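Local coordinates for glycosyl hydrolases family 31 family protein (Aspergillus niger, PDB 6DRU) that hydrolyses terminal alpha-xylosyl units, releasing alpha-xylose from the non-reducing terminal glucose of xyloglucan oligosaccharides, at residues A[675-687]-A[695-709]. Sequence-based numbering, arbitrary orientation.
With NAG (2-acetamido-2-deoxy-beta-D-glucopyranose), chain K.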
loop_
_atom_site.group_PDB
_atom_site.type_symbol
_atom_site.label_atom_id
_atom_site.label_comp_id
_atom_site.label_asym_id
_atom_site.label_seq_id
_atom_site.Cartn_x
_atom_site.Cartn_y
_atom_site.Cartn_z
ATOM N N LYS A 675 47.569 44.951 -10.818
ATOM C CA LYS A 675 47.566 43.696 -11.565
ATOM C C LYS A 675 47.795 42.596 -10.537
ATOM O O LYS A 675 48.943 42.220 -10.258
ATOM C CB LYS A 675 48.633 43.707 -12.658
ATOM C CG LYS A 675 48.408 44.800 -13.699
ATOM C CD LYS A 675 49.636 45.035 -14.565
ATOM C CE LYS A 675 49.839 43.928 -15.580
ATOM N NZ LYS A 675 51.072 44.155 -16.388
ATOM N N PRO A 676 46.727 42.055 -9.947
ATOM C CA PRO A 676 46.898 41.183 -8.778
ATOM C C PRO A 676 47.175 39.728 -9.122
ATOM O O PRO A 676 47.682 38.980 -8.280
ATOM C CB PRO A 676 45.561 41.332 -8.034
ATOM C CG PRO A 676 44.650 42.160 -8.948
ATOM C CD PRO A 676 45.309 42.238 -10.286
ATOM N N TRP A 677 46.855 39.313 -10.345
ATOM C CA TRP A 677 46.977 37.915 -10.741
ATOM C C TRP A 677 48.361 37.668 -11.331
ATOM O O TRP A 677 48.734 38.291 -12.331
ATOM C CB TRP A 677 45.887 37.536 -11.744
ATOM C CG TRP A 677 44.499 37.644 -11.190
ATOM C CD1 TRP A 677 43.560 38.581 -11.509
ATOM C CD2 TRP A 677 43.891 36.782 -10.219
ATOM N NE1 TRP A 677 42.407 38.356 -10.798
ATOM C CE2 TRP A 677 42.583 37.258 -9.998
ATOM C CE3 TRP A 677 44.326 35.653 -9.516
ATOM C CZ2 TRP A 677 41.706 36.644 -9.103
ATOM C CZ3 TRP A 677 43.453 35.044 -8.630
ATOM C CH2 TRP A 677 42.159 35.544 -8.429
ATOM N N THR A 678 49.109 36.754 -10.721
ATOM C CA THR A 678 50.435 36.368 -11.184
ATOM C C THR A 678 50.377 34.938 -11.697
ATOM O O THR A 678 50.014 34.023 -10.950
ATOM C CB THR A 678 51.470 36.489 -10.066
ATOM O OG1 THR A 678 51.488 37.832 -9.569
ATOM C CG2 THR A 678 52.853 36.117 -10.576
ATOM N N TYR A 679 50.730 34.748 -12.966
ATOM C CA TYR A 679 50.767 33.409 -13.532
ATOM C C TYR A 679 51.908 32.612 -12.911
ATOM O O TYR A 679 53.013 33.124 -12.716
ATOM C CB TYR A 679 50.921 33.476 -15.050
ATOM C CG TYR A 679 50.613 32.175 -15.751
ATOM C CD1 TYR A 679 49.370 31.569 -15.613
ATOM C CD2 TYR A 679 51.552 31.563 -16.568
ATOM C CE1 TYR A 679 49.079 30.381 -16.253
ATOM C CE2 TYR A 679 51.269 30.376 -17.216
ATOM C CZ TYR A 679 50.031 29.789 -17.056
ATOM O OH TYR A 679 49.746 28.608 -17.700
ATOM N N TRP A 680 51.627 31.347 -12.589
ATOM C CA TRP A 680 52.571 30.550 -11.813
ATOM C C TRP A 680 53.843 30.256 -12.598
ATOM O O TRP A 680 54.943 30.273 -12.034
ATOM C CB TRP A 680 51.909 29.248 -11.367
ATOM C CG TRP A 680 52.748 28.431 -10.434
ATOM C CD1 TRP A 680 53.666 27.477 -10.772
ATOM C CD2 TRP A 680 52.743 28.493 -9.002
ATOM N NE1 TRP A 680 54.233 26.943 -9.638
ATOM C CE2 TRP A 680 53.683 27.550 -8.539
ATOM C CE3 TRP A 680 52.035 29.256 -8.067
ATOM C CZ2 TRP A 680 53.932 27.349 -7.182
ATOM C CZ3 TRP A 680 52.284 29.056 -6.720
ATOM C CH2 TRP A 680 53.224 28.110 -6.291
ATOM N N TRP A 681 53.717 29.985 -13.896
ATOM C CA TRP A 681 54.842 29.473 -14.667
ATOM C C TRP A 681 55.683 30.561 -15.320
ATOM O O TRP A 681 56.855 30.316 -15.626
ATOM C CB TRP A 681 54.335 28.501 -15.735
ATOM C CG TRP A 681 53.474 27.429 -15.156
ATOM C CD1 TRP A 681 52.129 27.281 -15.320
ATOM C CD2 TRP A 681 53.891 26.370 -14.284
ATOM N NE1 TRP A 681 51.685 26.187 -14.621
ATOM C CE2 TRP A 681 52.746 25.610 -13.975
ATOM C CE3 TRP A 681 55.122 25.987 -13.744
ATOM C CZ2 TRP A 681 52.796 24.489 -13.149
ATOM C CZ3 TRP A 681 55.169 24.875 -12.924
ATOM C CH2 TRP A 681 54.013 24.139 -12.634
ATOM N N THR A 682 55.123 31.749 -15.541
ATOM C CA THR A 682 55.861 32.843 -16.151
ATOM C C THR A 682 56.089 34.018 -15.211
ATOM O O THR A 682 56.843 34.931 -15.565
ATOM C CB THR A 682 55.134 33.345 -17.408
ATOM O OG1 THR A 682 53.964 34.078 -17.027
ATOM C CG2 THR A 682 54.728 32.177 -18.293
ATOM N N ASN A 683 55.454 34.023 -14.037
ATOM C CA ASN A 683 55.539 35.117 -13.071
ATOM C C ASN A 683 55.027 36.437 -13.638
ATOM O O ASN A 683 55.302 37.503 -13.079
ATOM C CB ASN A 683 56.964 35.289 -12.537
ATOM C CG ASN A 683 57.345 34.210 -11.553
ATOM O OD1 ASN A 683 56.548 33.828 -10.695
ATOM N ND2 ASN A 683 58.566 33.710 -11.670
ATOM N N GLU A 684 54.281 36.383 -14.738
ATOM C CA GLU A 684 53.731 37.589 -15.335
ATOM C C GLU A 684 52.438 37.976 -14.632
ATOM O O GLU A 684 51.640 37.115 -14.247
ATOM C CB GLU A 684 53.477 37.378 -16.829
ATOM C CG GLU A 684 52.855 38.576 -17.530
ATOM C CD GLU A 684 52.982 38.507 -19.037
ATOM O OE1 GLU A 684 53.962 37.907 -19.528
ATOM O OE2 GLU A 684 52.100 39.054 -19.733
ATOM N N THR A 685 52.232 39.279 -14.468
ATOM C CA THR A 685 51.070 39.806 -13.772
ATOM C C THR A 685 50.030 40.281 -14.776
ATOM O O THR A 685 50.371 40.788 -15.849
ATOM C CB THR A 685 51.460 40.951 -12.837
ATOM O OG1 THR A 685 51.899 42.078 -13.606
ATOM C CG2 THR A 685 52.571 40.512 -11.898
ATOM N N TYR A 686 48.759 40.092 -14.428
ATOM C CA TYR A 686 47.640 40.484 -15.271
ATOM C C TYR A 686 46.613 41.237 -14.436
ATOM O O TYR A 686 46.546 41.090 -13.213
ATOM C CB TYR A 686 46.973 39.269 -15.931
ATOM C CG TYR A 686 47.897 38.416 -16.772
ATOM C CD1 TYR A 686 48.777 37.517 -16.181
ATOM C CD2 TYR A 686 47.876 38.497 -18.159
ATOM C CE1 TYR A 686 49.619 36.734 -16.946
ATOM C CE2 TYR A 686 48.714 37.717 -18.933
ATOM C CZ TYR A 686 49.583 36.836 -18.322
ATOM O OH TYR A 686 50.419 36.057 -19.089
ATOM N N ALA A 687 45.804 42.045 -15.114
ATOM C CA ALA A 687 44.738 42.784 -14.456
ATOM C C ALA A 687 43.457 41.960 -14.442
ATOM O O ALA A 687 43.185 41.177 -15.356
ATOM C CB ALA A 687 44.491 44.121 -15.153
ATOM N N PRO A 695 50.222 30.606 -21.692
ATOM C CA PRO A 695 50.909 29.416 -22.218
ATOM C C PRO A 695 50.627 28.201 -21.348
ATOM O O PRO A 695 50.903 28.201 -20.146
ATOM C CB PRO A 695 52.389 29.814 -22.172
ATOM C CG PRO A 695 52.461 30.859 -21.106
ATOM C CD PRO A 695 51.173 31.621 -21.206
ATOM N N ALA A 696 50.077 27.159 -21.966
ATOM C CA ALA A 696 49.721 25.924 -21.273
ATOM C C ALA A 696 50.315 24.734 -22.014
ATOM O O ALA A 696 49.600 24.006 -22.715
ATOM C CB ALA A 696 48.204 25.785 -21.140
ATOM N N PRO A 697 51.629 24.508 -21.888
ATOM C CA PRO A 697 52.202 23.261 -22.412
ATOM C C PRO A 697 51.747 22.071 -21.581
ATOM O O PRO A 697 51.035 22.249 -20.586
ATOM C CB PRO A 697 53.713 23.495 -22.305
ATOM C CG PRO A 697 53.854 24.463 -21.182
ATOM C CD PRO A 697 52.648 25.360 -21.250
ATOM N N LEU A 698 52.152 20.856 -21.958
ATOM C CA LEU A 698 51.629 19.677 -21.278
ATOM C C LEU A 698 52.107 19.586 -19.834
ATOM O O LEU A 698 51.412 18.997 -18.998
ATOM C CB LEU A 698 52.010 18.409 -22.051
ATOM C CG LEU A 698 51.847 17.059 -21.350
ATOM C CD1 LEU A 698 50.375 16.715 -21.216
ATOM C CD2 LEU A 698 52.583 15.968 -22.107
ATOM N N GLN A 699 53.250 20.188 -19.514
ATOM C CA GLN A 699 53.805 20.122 -18.171
ATOM C C GLN A 699 53.272 21.209 -17.246
ATOM O O GLN A 699 53.562 21.170 -16.044
ATOM C CB GLN A 699 55.334 20.218 -18.219
ATOM C CG GLN A 699 55.958 19.742 -19.522
ATOM C CD GLN A 699 55.994 20.823 -20.584
ATOM O OE1 GLN A 699 56.016 22.012 -20.269
ATOM N NE2 GLN A 699 55.997 20.414 -21.847
ATOM N N HIS A 700 52.518 22.173 -17.766
ATOM C CA HIS A 700 52.032 23.304 -16.985
ATOM C C HIS A 700 50.510 23.291 -16.942
ATOM O O HIS A 700 49.857 23.178 -17.983
ATOM C CB HIS A 700 52.535 24.627 -17.570
ATOM C CG HIS A 700 54.016 24.815 -17.452
ATOM N ND1 HIS A 700 54.791 24.089 -16.575
ATOM C CD2 HIS A 700 54.866 25.641 -18.109
ATOM C CE1 HIS A 700 56.052 24.462 -16.690
ATOM N NE2 HIS A 700 56.125 25.402 -17.616
ATOM N N ILE A 701 49.955 23.402 -15.744
ATOM C CA ILE A 701 48.514 23.542 -15.546
ATOM C C ILE A 701 48.213 25.008 -15.251
ATOM O O ILE A 701 48.874 25.598 -14.385
ATOM C CB ILE A 701 47.996 22.634 -14.413
ATOM C CG1 ILE A 701 46.501 22.873 -14.189
ATOM C CG2 ILE A 701 48.803 22.820 -13.129
ATOM C CD1 ILE A 701 45.894 21.977 -13.155
ATOM N N PRO A 702 47.258 25.628 -15.947
ATOM C CA PRO A 702 46.994 27.058 -15.731
ATOM C C PRO A 702 46.608 27.382 -14.297
ATOM O O PRO A 702 45.532 27.000 -13.825
ATOM C CB PRO A 702 45.846 27.350 -16.707
ATOM C CG PRO A 702 45.990 26.314 -17.775
ATOM C CD PRO A 702 46.481 25.082 -17.073
ATOM N N VAL A 703 47.496 28.080 -13.594
ATOM C CA VAL A 703 47.293 28.458 -12.199
ATOM C C VAL A 703 47.814 29.874 -12.002
ATOM O O VAL A 703 48.961 30.173 -12.349
ATOM C CB VAL A 703 47.997 27.486 -11.228
ATOM C CG1 VAL A 703 48.016 28.059 -9.817
ATOM C CG2 VAL A 703 47.319 26.126 -11.239
ATOM N N PHE A 704 46.972 30.746 -11.458
ATOM C CA PHE A 704 47.364 32.082 -11.039
ATOM C C PHE A 704 47.351 32.149 -9.519
ATOM O O PHE A 704 46.834 31.257 -8.840
ATOM C CB PHE A 704 46.426 33.145 -11.622
ATOM C CG PHE A 704 46.372 33.155 -13.120
ATOM C CD1 PHE A 704 45.598 32.232 -13.805
ATOM C CD2 PHE A 704 47.087 34.091 -13.846
ATOM C CE1 PHE A 704 45.543 32.241 -15.183
ATOM C CE2 PHE A 704 47.034 34.103 -15.224
ATOM C CZ PHE A 704 46.258 33.177 -15.889
ATOM N N HIS A 705 47.925 33.218 -8.978
ATOM C CA HIS A 705 47.927 33.376 -7.532
ATOM C C HIS A 705 47.879 34.850 -7.166
ATOM O O HIS A 705 48.454 35.692 -7.859
ATOM C CB HIS A 705 49.149 32.700 -6.895
ATOM C CG HIS A 705 50.451 33.376 -7.194
ATOM N ND1 HIS A 705 50.906 34.466 -6.481
ATOM C CD2 HIS A 705 51.403 33.107 -8.118
ATOM C CE1 HIS A 705 52.079 34.841 -6.958
ATOM N NE2 HIS A 705 52.403 34.033 -7.951
ATOM N N LEU A 706 47.175 35.146 -6.077
ATOM C CA LEU A 706 47.124 36.483 -5.512
ATOM C C LEU A 706 48.219 36.642 -4.467
ATOM O O LEU A 706 48.633 35.672 -3.823
ATOM C CB LEU A 706 45.757 36.758 -4.886
ATOM C CG LEU A 706 44.566 36.743 -5.844
ATOM C CD1 LEU A 706 43.252 36.749 -5.080
ATOM C CD2 LEU A 706 44.639 37.923 -6.798
ATOM N N GLY A 707 48.682 37.877 -4.301
ATOM C CA GLY A 707 49.795 38.119 -3.412
ATOM C C GLY A 707 51.066 37.473 -3.946
ATOM O O GLY A 707 51.161 37.058 -5.103
ATOM N N SER A 708 52.061 37.402 -3.069
ATOM C CA SER A 708 53.333 36.796 -3.433
ATOM C C SER A 708 53.268 35.281 -3.290
ATOM O O SER A 708 52.525 34.740 -2.465
ATOM C CB SER A 708 54.465 37.354 -2.571
ATOM O OG SER A 708 55.555 36.451 -2.521
ATOM N N ARG A 709 54.063 34.593 -4.111
ATOM C CA ARG A 709 54.092 33.137 -4.047
ATOM C C ARG A 709 54.737 32.661 -2.755
ATOM O O ARG A 709 54.318 31.650 -2.176
ATOM C CB ARG A 709 54.857 32.570 -5.241
ATOM C CG ARG A 709 55.160 31.086 -5.110
ATOM C CD ARG A 709 56.333 30.665 -5.974
ATOM N NE ARG A 709 56.048 30.773 -7.398
ATOM C CZ ARG A 709 56.571 29.970 -8.315
ATOM N NH1 ARG A 709 57.399 28.999 -7.953
ATOM N NH2 ARG A 709 56.258 30.130 -9.593
HETATM C C1 NAG K . 58.883 32.720 -10.658
HETATM C C2 NAG K . 60.058 32.029 -11.310
HETATM C C3 NAG K . 60.529 30.881 -10.499
HETATM C C4 NAG K . 60.786 31.312 -9.071
HETATM C C5 NAG K . 59.582 32.041 -8.511
HETATM C C6 NAG K . 59.898 32.579 -7.134
HETATM C C7 NAG K . 60.322 32.147 -13.755
HETATM C C8 NAG K . 61.402 33.197 -13.597
HETATM N N2 NAG K . 59.687 31.596 -12.612
HETATM O O3 NAG K . 61.687 30.341 -11.096
HETATM O O4 NAG K . 61.051 30.177 -8.279
HETATM O O5 NAG K . 59.243 33.112 -9.357
HETATM O O6 NAG K . 58.789 33.301 -6.646
HETATM O O7 NAG K . 59.997 31.772 -14.864
HETATM O O HOH W 1 47.603 40.047 -5.766
HETATM O O HOH W 2 49.940 38.109 -7.514
#
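The guanidinium of Arg709 lies flat on the indole of Trp680, their planes only 7° apart, a stacked cation-pi pair in which CZ sits 4.0 Å from the centroid of the Trp680 six-membered ring. C5 of the N-acetylglucosamine borne by Asn683 rests on the opposite guanidinium face, 3.7 Å from Arg709 CZ, so sugar, guanidinium and indole form three layers. The Arg709 chain reaches this slot by bending at its third torsion, its CG passing over the Trp680 benzo edge on the way.

Earlier in 695-709, His700 and Trp681 make an offset stack with planes at 9°; His700 CB lies over the face of the Trp681 five-membered ring, a CH-pi contact. The indole is also pinned at its edge, where Trp681 NE1 gives a nearly straight hydrogen bond to Ile701 O (2.9 Å), approaching from above the carbonyl plane.

Between these two stacks and the Leu706 end runs antiparallel pairing of strands 677-679 and 703-705, inner neighbours in the antiparallel sheet of the family 31 C-terminal domain. Thr678 and His705 form a hydrogen-bonded pair, and Thr678 CB packs over the imidazole face, 3.4 Å from His705 NE2. Tyr679 and Phe704 are a non-hydrogen-bonded pair on the other face: Tyr679 CD1 sits over the Phe704 ring, whose edge points to the face of Tyr686, while Val692 and Val694 of strand 690-695 also touch Phe704. With CG opposite the backbone N (chi1 -165°), the Tyr679 ring slides past Pro695 and its OH donates to Pro695 O at 2.7 Å, from above the carbonyl plane.

At the far end, Leu706 CD2 sits over the face of the Trp677 six-membered ring in a CH-pi contact, 3.5 Å from its centroid, and also touches Pro676 CB; the Trp677 NE1 bonds to Pro667 O. A water joins Pro676 O to Gly707 N.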